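Local coordinates for protein N-isopropylammelide isopropylaminohydrolase (Burkholderia multivorans ATCC 17616, PDB 6NBO) that belongs to the metal-dependent amidohydrolase family, a TIM-barrel hydrolase group, and carries zinc in its barrel, at residues Glu63-Trp77 with Ile300-Pro312. Residues are numbered along the deposited sequence; the frame is centred on the assembly and turned at random.
Sequences EGHTHLDKTHWGMPW and IGGNDGVRDTWTP. With ZN (zinc ion), chain B; ZN (zinc ion), chain M; EDO (1,2-ethanediol), chain I.
Trp73 CZ3, one corner of the indole, sits over the centre of one Arg307 guanidinium face, 3.5 Å from Arg307 CZ; 1,2-ethanediol rests on an indole face. The His67 ring takes Asp304 OD1 at its edge, in plane, and the His65 edge meets it too, because all three bind one zinc ion. This is the His-X-His and aspartate metal site of the amidohydrolase TIM barrel, at the ends of strands 56-66 and 299-301. The first zinc ion lies 2.1 Å from His65 NE2; His218 completes its protein ligands. Asp304 bridges the metals, OD1 2.3 Å from the first and OD2 2.4 Å from the second, which His250 also binds. Ser249 holds His65 ND1.

Buried Glu63, on strand 56-66, reaches the loop after strand 299-301. A bend at chi2 (60°) turns the carboxylate toward Asn303, where OE2 accepts from both Asn303 ND2 (2.8 Å) and Asn303 N, the latter on its syn lone pair. OE1 takes His65 N at 2.9 Å from above the carboxylate plane, so one carboxylate holds the backbone beside both His65 and Asp304.

Between the histidines, Thr66 OG1 donates to Asp304 O. Farther along, chi1 at -174° swings Thr71 OG1 toward Val306 O, to which it donates at 2.6 Å while accepting from Trp73 N in an ST turn. A water donates to His67 O and Asp308 OD2 and accepts from Val306 N at 2.9 Å.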
loop_
_atom_site.group_PDB
_atom_site.type_symbol
_atom_site.label_atom_id
_atom_site.label_comp_id
_atom_site.label_asym_id
_atom_site.label_seq_id
_atom_site.Cartn_x
_atom_site.Cartn_y
_atom_site.Cartn_z
ATOM N N GLU A 63 3.577 1.884 0.728
ATOM C CA GLU A 63 2.219 2.013 1.243
ATOM C C GLU A 63 1.307 1.154 0.374
ATOM O O GLU A 63 1.033 1.497 -0.777
ATOM C CB GLU A 63 1.795 3.485 1.251
ATOM C CG GLU A 63 0.288 3.725 1.422
ATOM C CD GLU A 63 -0.249 3.156 2.706
ATOM O OE1 GLU A 63 -0.411 1.920 2.775
ATOM O OE2 GLU A 63 -0.506 3.935 3.652
ATOM N N GLY A 64 0.863 0.012 0.909
ATOM C CA GLY A 64 0.081 -0.931 0.134
ATOM C C GLY A 64 -1.414 -0.675 0.093
ATOM O O GLY A 64 -2.131 -1.374 -0.633
ATOM N N HIS A 65 -1.920 0.296 0.864
ATOM C CA HIS A 65 -3.359 0.568 0.892
ATOM C C HIS A 65 -3.602 1.903 1.575
ATOM O O HIS A 65 -3.566 1.993 2.804
ATOM C CB HIS A 65 -4.138 -0.532 1.621
ATOM C CG HIS A 65 -5.638 -0.375 1.597
ATOM N ND1 HIS A 65 -6.478 -1.326 1.057
ATOM C CD2 HIS A 65 -6.448 0.590 2.104
ATOM C CE1 HIS A 65 -7.737 -0.949 1.219
ATOM N NE2 HIS A 65 -7.745 0.217 1.840
ATOM N N THR A 66 -3.859 2.945 0.799
ATOM C CA THR A 66 -4.344 4.183 1.389
ATOM C C THR A 66 -5.399 4.765 0.453
ATOM O O THR A 66 -5.793 4.139 -0.541
ATOM C CB THR A 66 -3.184 5.146 1.678
ATOM O OG1 THR A 66 -3.671 6.225 2.493
ATOM C CG2 THR A 66 -2.583 5.715 0.375
ATOM N N HIS A 67 -5.870 5.981 0.790
ATOM C CA HIS A 67 -6.942 6.665 0.068
ATOM C C HIS A 67 -6.467 8.115 -0.082
ATOM O O HIS A 67 -6.896 8.992 0.666
ATOM C CB HIS A 67 -8.286 6.573 0.807
ATOM C CG HIS A 67 -8.851 5.185 0.894
ATOM N ND1 HIS A 67 -9.736 4.686 -0.032
ATOM C CD2 HIS A 67 -8.649 4.191 1.795
ATOM C CE1 HIS A 67 -10.076 3.451 0.301
ATOM N NE2 HIS A 67 -9.415 3.121 1.396
ATOM N N LEU A 68 -5.575 8.350 -1.058
ATOM C CA LEU A 68 -4.950 9.665 -1.195
ATOM C C LEU A 68 -5.967 10.732 -1.566
ATOM O O LEU A 68 -5.757 11.918 -1.275
ATOM C CB LEU A 68 -3.840 9.650 -2.254
ATOM C CG LEU A 68 -2.561 8.829 -2.041
ATOM C CD1 LEU A 68 -1.665 8.916 -3.265
ATOM C CD2 LEU A 68 -1.824 9.263 -0.790
ATOM N N ASP A 69 -7.057 10.340 -2.231
ATOM C CA ASP A 69 -8.043 11.327 -2.649
ATOM C C ASP A 69 -8.813 11.897 -1.462
ATOM O O ASP A 69 -9.313 13.022 -1.544
ATOM C CB ASP A 69 -9.009 10.719 -3.680
ATOM C CG ASP A 69 -9.779 9.498 -3.149
ATOM O OD1 ASP A 69 -9.192 8.678 -2.400
ATOM O OD2 ASP A 69 -10.972 9.356 -3.504
ATOM N N LYS A 70 -8.920 11.148 -0.360
ATOM C CA LYS A 70 -9.788 11.524 0.755
ATOM C C LYS A 70 -9.091 12.376 1.808
ATOM O O LYS A 70 -9.776 12.990 2.638
ATOM C CB LYS A 70 -10.322 10.283 1.485
ATOM C CG LYS A 70 -11.226 9.314 0.727
ATOM C CD LYS A 70 -11.526 8.133 1.667
ATOM C CE LYS A 70 -12.210 6.955 0.979
ATOM N NZ LYS A 70 -13.640 7.215 0.645
ATOM N N THR A 71 -7.759 12.378 1.822
ATOM C CA THR A 71 -6.999 12.907 2.949
ATOM C C THR A 71 -7.177 14.409 3.086
ATOM O O THR A 71 -7.349 15.132 2.098
ATOM C CB THR A 71 -5.505 12.594 2.797
ATOM O OG1 THR A 71 -4.812 13.006 3.980
ATOM C CG2 THR A 71 -4.906 13.315 1.588
ATOM N N HIS A 72 -7.145 14.874 4.337
ATOM C CA HIS A 72 -7.063 16.297 4.646
ATOM C C HIS A 72 -5.646 16.715 5.023
ATOM O O HIS A 72 -5.457 17.761 5.660
ATOM C CB HIS A 72 -8.044 16.660 5.760
ATOM C CG HIS A 72 -9.481 16.535 5.355
ATOM N ND1 HIS A 72 -10.473 17.340 5.873
ATOM C CD2 HIS A 72 -10.092 15.703 4.476
ATOM C CE1 HIS A 72 -11.634 17.006 5.336
ATOM N NE2 HIS A 72 -11.431 16.014 4.487
ATOM N N TRP A 73 -4.655 15.907 4.662
ATOM C CA TRP A 73 -3.262 16.264 4.905
ATOM C C TRP A 73 -2.977 17.653 4.350
ATOM O O TRP A 73 -3.367 17.973 3.226
ATOM C CB TRP A 73 -2.334 15.236 4.263
ATOM C CG TRP A 73 -0.941 15.310 4.825
ATOM C CD1 TRP A 73 0.123 16.010 4.320
ATOM C CD2 TRP A 73 -0.477 14.683 6.027
ATOM N NE1 TRP A 73 1.225 15.845 5.137
ATOM C CE2 TRP A 73 0.882 15.035 6.188
ATOM C CE3 TRP A 73 -1.080 13.853 6.982
ATOM C CZ2 TRP A 73 1.647 14.588 7.266
ATOM C CZ3 TRP A 73 -0.316 13.411 8.056
ATOM C CH2 TRP A 73 1.029 13.777 8.185
ATOM N N GLY A 74 -2.335 18.492 5.162
ATOM C CA GLY A 74 -2.053 19.853 4.759
ATOM C C GLY A 74 -3.207 20.818 4.886
ATOM O O GLY A 74 -3.018 22.018 4.650
ATOM N N MET A 75 -4.386 20.351 5.252
ATOM C CA MET A 75 -5.544 21.202 5.450
ATOM C C MET A 75 -5.751 21.464 6.930
ATOM O O MET A 75 -5.151 20.802 7.781
ATOM C CB MET A 75 -6.786 20.538 4.849
ATOM C CG MET A 75 -6.691 20.249 3.356
ATOM S SD MET A 75 -8.138 19.314 2.799
ATOM C CE MET A 75 -9.477 20.248 3.527
ATOM N N PRO A 76 -6.588 22.443 7.281
ATOM C CA PRO A 76 -6.966 22.618 8.690
ATOM C C PRO A 76 -7.550 21.329 9.253
ATOM O O PRO A 76 -8.078 20.495 8.517
ATOM C CB PRO A 76 -8.012 23.737 8.641
ATOM C CG PRO A 76 -7.653 24.525 7.434
ATOM C CD PRO A 76 -7.122 23.523 6.432
ATOM N N TRP A 77 -7.436 21.166 10.572
ATOM C CA TRP A 77 -7.927 19.958 11.224
ATOM C C TRP A 77 -9.397 19.729 10.889
ATOM O O TRP A 77 -10.206 20.651 10.954
ATOM C CB TRP A 77 -7.750 20.068 12.747
ATOM C CG TRP A 77 -8.229 18.837 13.446
ATOM C CD1 TRP A 77 -9.383 18.685 14.170
ATOM C CD2 TRP A 77 -7.593 17.558 13.432
ATOM N NE1 TRP A 77 -9.487 17.387 14.624
ATOM C CE2 TRP A 77 -8.401 16.677 14.184
ATOM C CE3 TRP A 77 -6.410 17.075 12.868
ATOM C CZ2 TRP A 77 -8.060 15.344 14.386
ATOM C CZ3 TRP A 77 -6.076 15.748 13.063
ATOM C CH2 TRP A 77 -6.900 14.898 13.815
ATOM N N ILE A 300 0.344 -7.560 2.909
ATOM C CA ILE A 300 0.619 -6.175 2.528
ATOM C C ILE A 300 0.165 -5.269 3.667
ATOM O O ILE A 300 -0.983 -5.361 4.114
ATOM C CB ILE A 300 -0.131 -5.808 1.230
ATOM C CG1 ILE A 300 0.216 -6.776 0.087
ATOM C CG2 ILE A 300 0.158 -4.347 0.839
ATOM C CD1 ILE A 300 -0.765 -6.701 -1.080
ATOM N N GLY A 301 1.042 -4.386 4.128
ATOM C CA GLY A 301 0.655 -3.412 5.138
ATOM C C GLY A 301 0.137 -2.126 4.507
ATOM O O GLY A 301 0.542 -1.745 3.415
ATOM N N GLY A 302 -0.788 -1.461 5.198
ATOM C CA GLY A 302 -1.268 -0.173 4.722
ATOM C C GLY A 302 -1.806 0.677 5.854
ATOM O O GLY A 302 -2.153 0.166 6.920
ATOM N N ASN A 303 -1.879 1.995 5.614
ATOM C CA ASN A 303 -2.495 2.882 6.607
ATOM C C ASN A 303 -4.013 2.799 6.591
ATOM O O ASN A 303 -4.645 2.986 7.634
ATOM C CB ASN A 303 -2.117 4.355 6.371
ATOM C CG ASN A 303 -0.789 4.728 6.985
ATOM O OD1 ASN A 303 -0.696 4.965 8.193
ATOM N ND2 ASN A 303 0.254 4.794 6.154
ATOM N N ASP A 304 -4.603 2.541 5.422
ATOM C CA ASP A 304 -5.974 2.933 5.105
ATOM C C ASP A 304 -6.014 4.455 5.065
ATOM O O ASP A 304 -5.048 5.087 4.628
ATOM C CB ASP A 304 -6.997 2.376 6.108
ATOM C CG ASP A 304 -8.276 1.919 5.427
ATOM O OD1 ASP A 304 -8.347 2.014 4.186
ATOM O OD2 ASP A 304 -9.202 1.470 6.128
ATOM N N GLY A 305 -7.099 5.063 5.541
ATOM C CA GLY A 305 -7.204 6.518 5.476
ATOM C C GLY A 305 -6.133 7.220 6.292
ATOM O O GLY A 305 -5.577 6.685 7.251
ATOM N N VAL A 306 -5.833 8.457 5.895
ATOM C CA VAL A 306 -4.900 9.309 6.626
ATOM C C VAL A 306 -5.578 10.657 6.844
ATOM O O VAL A 306 -5.703 11.448 5.901
ATOM C CB VAL A 306 -3.566 9.492 5.887
ATOM C CG1 VAL A 306 -2.692 10.512 6.629
ATOM C CG2 VAL A 306 -2.842 8.148 5.736
ATOM N N ARG A 307 -6.010 10.920 8.075
ATOM C CA ARG A 307 -6.571 12.217 8.476
ATOM C C ARG A 307 -7.662 12.691 7.514
ATOM O O ARG A 307 -7.560 13.742 6.876
ATOM C CB ARG A 307 -5.462 13.266 8.598
ATOM C CG ARG A 307 -4.458 12.922 9.672
ATOM C CD ARG A 307 -3.698 14.139 10.199
ATOM N NE ARG A 307 -2.499 13.666 10.875
ATOM C CZ ARG A 307 -1.457 14.417 11.209
ATOM N NH1 ARG A 307 -1.450 15.724 10.956
ATOM N NH2 ARG A 307 -0.416 13.843 11.800
ATOM N N ASP A 308 -8.709 11.877 7.396
ATOM C CA ASP A 308 -9.806 12.218 6.500
ATOM C C ASP A 308 -11.083 12.321 7.321
ATOM O O ASP A 308 -11.003 12.488 8.542
ATOM C CB ASP A 308 -9.897 11.208 5.337
ATOM C CG ASP A 308 -10.073 9.763 5.792
ATOM O OD1 ASP A 308 -10.700 9.511 6.842
ATOM O OD2 ASP A 308 -9.593 8.873 5.062
ATOM N N THR A 309 -12.263 12.269 6.691
ATOM C CA THR A 309 -13.478 12.393 7.487
ATOM C C THR A 309 -13.883 11.083 8.154
ATOM O O THR A 309 -14.779 11.098 9.007
ATOM C CB THR A 309 -14.656 12.916 6.645
ATOM O OG1 THR A 309 -15.102 11.897 5.738
ATOM C CG2 THR A 309 -14.259 14.165 5.861
ATOM N N TRP A 310 -13.258 9.963 7.780
ATOM C CA TRP A 310 -13.490 8.688 8.457
ATOM C C TRP A 310 -12.618 8.549 9.699
ATOM O O TRP A 310 -13.090 8.107 10.753
ATOM C CB TRP A 310 -13.192 7.506 7.528
ATOM C CG TRP A 310 -14.086 7.316 6.348
ATOM C CD1 TRP A 310 -14.093 8.042 5.192
ATOM C CD2 TRP A 310 -15.066 6.283 6.179
ATOM N NE1 TRP A 310 -15.036 7.543 4.326
ATOM C CE2 TRP A 310 -15.648 6.463 4.907
ATOM C CE3 TRP A 310 -15.519 5.235 6.987
ATOM C CZ2 TRP A 310 -16.657 5.633 4.423
ATOM C CZ3 TRP A 310 -16.523 4.412 6.505
ATOM C CH2 TRP A 310 -17.082 4.617 5.235
ATOM N N THR A 311 -11.327 8.874 9.583
ATOM C CA THR A 311 -10.390 8.567 10.659
ATOM C C THR A 311 -9.429 9.729 10.869
ATOM O O THR A 311 -8.970 10.337 9.895
ATOM C CB THR A 311 -9.596 7.282 10.367
ATOM O OG1 THR A 311 -8.699 7.006 11.453
ATOM C CG2 THR A 311 -8.774 7.403 9.072
ATOM N N PRO A 312 -9.143 10.086 12.124
ATOM C CA PRO A 312 -8.081 11.065 12.392
ATOM C C PRO A 312 -6.700 10.453 12.362
ATOM O O PRO A 312 -5.712 11.195 12.441
ATOM C CB PRO A 312 -8.418 11.556 13.807
ATOM C CG PRO A 312 -8.991 10.311 14.462
ATOM C CD PRO A 312 -9.803 9.635 13.367
HETATM ZN ZN ZN B . -9.496 1.126 2.454
HETATM ZN ZN ZN M . -11.172 0.911 4.915
HETATM C C1 EDO I . -0.523 17.577 8.376
HETATM O O1 EDO I . -1.722 18.040 7.738
HETATM C C2 EDO I . 0.693 18.270 7.779
HETATM O O2 EDO I . 0.472 19.687 7.776
HETATM O O HOH W 1 -7.329 9.338 3.537
HETATM O O HOH W 2 -11.857 2.221 3.136
#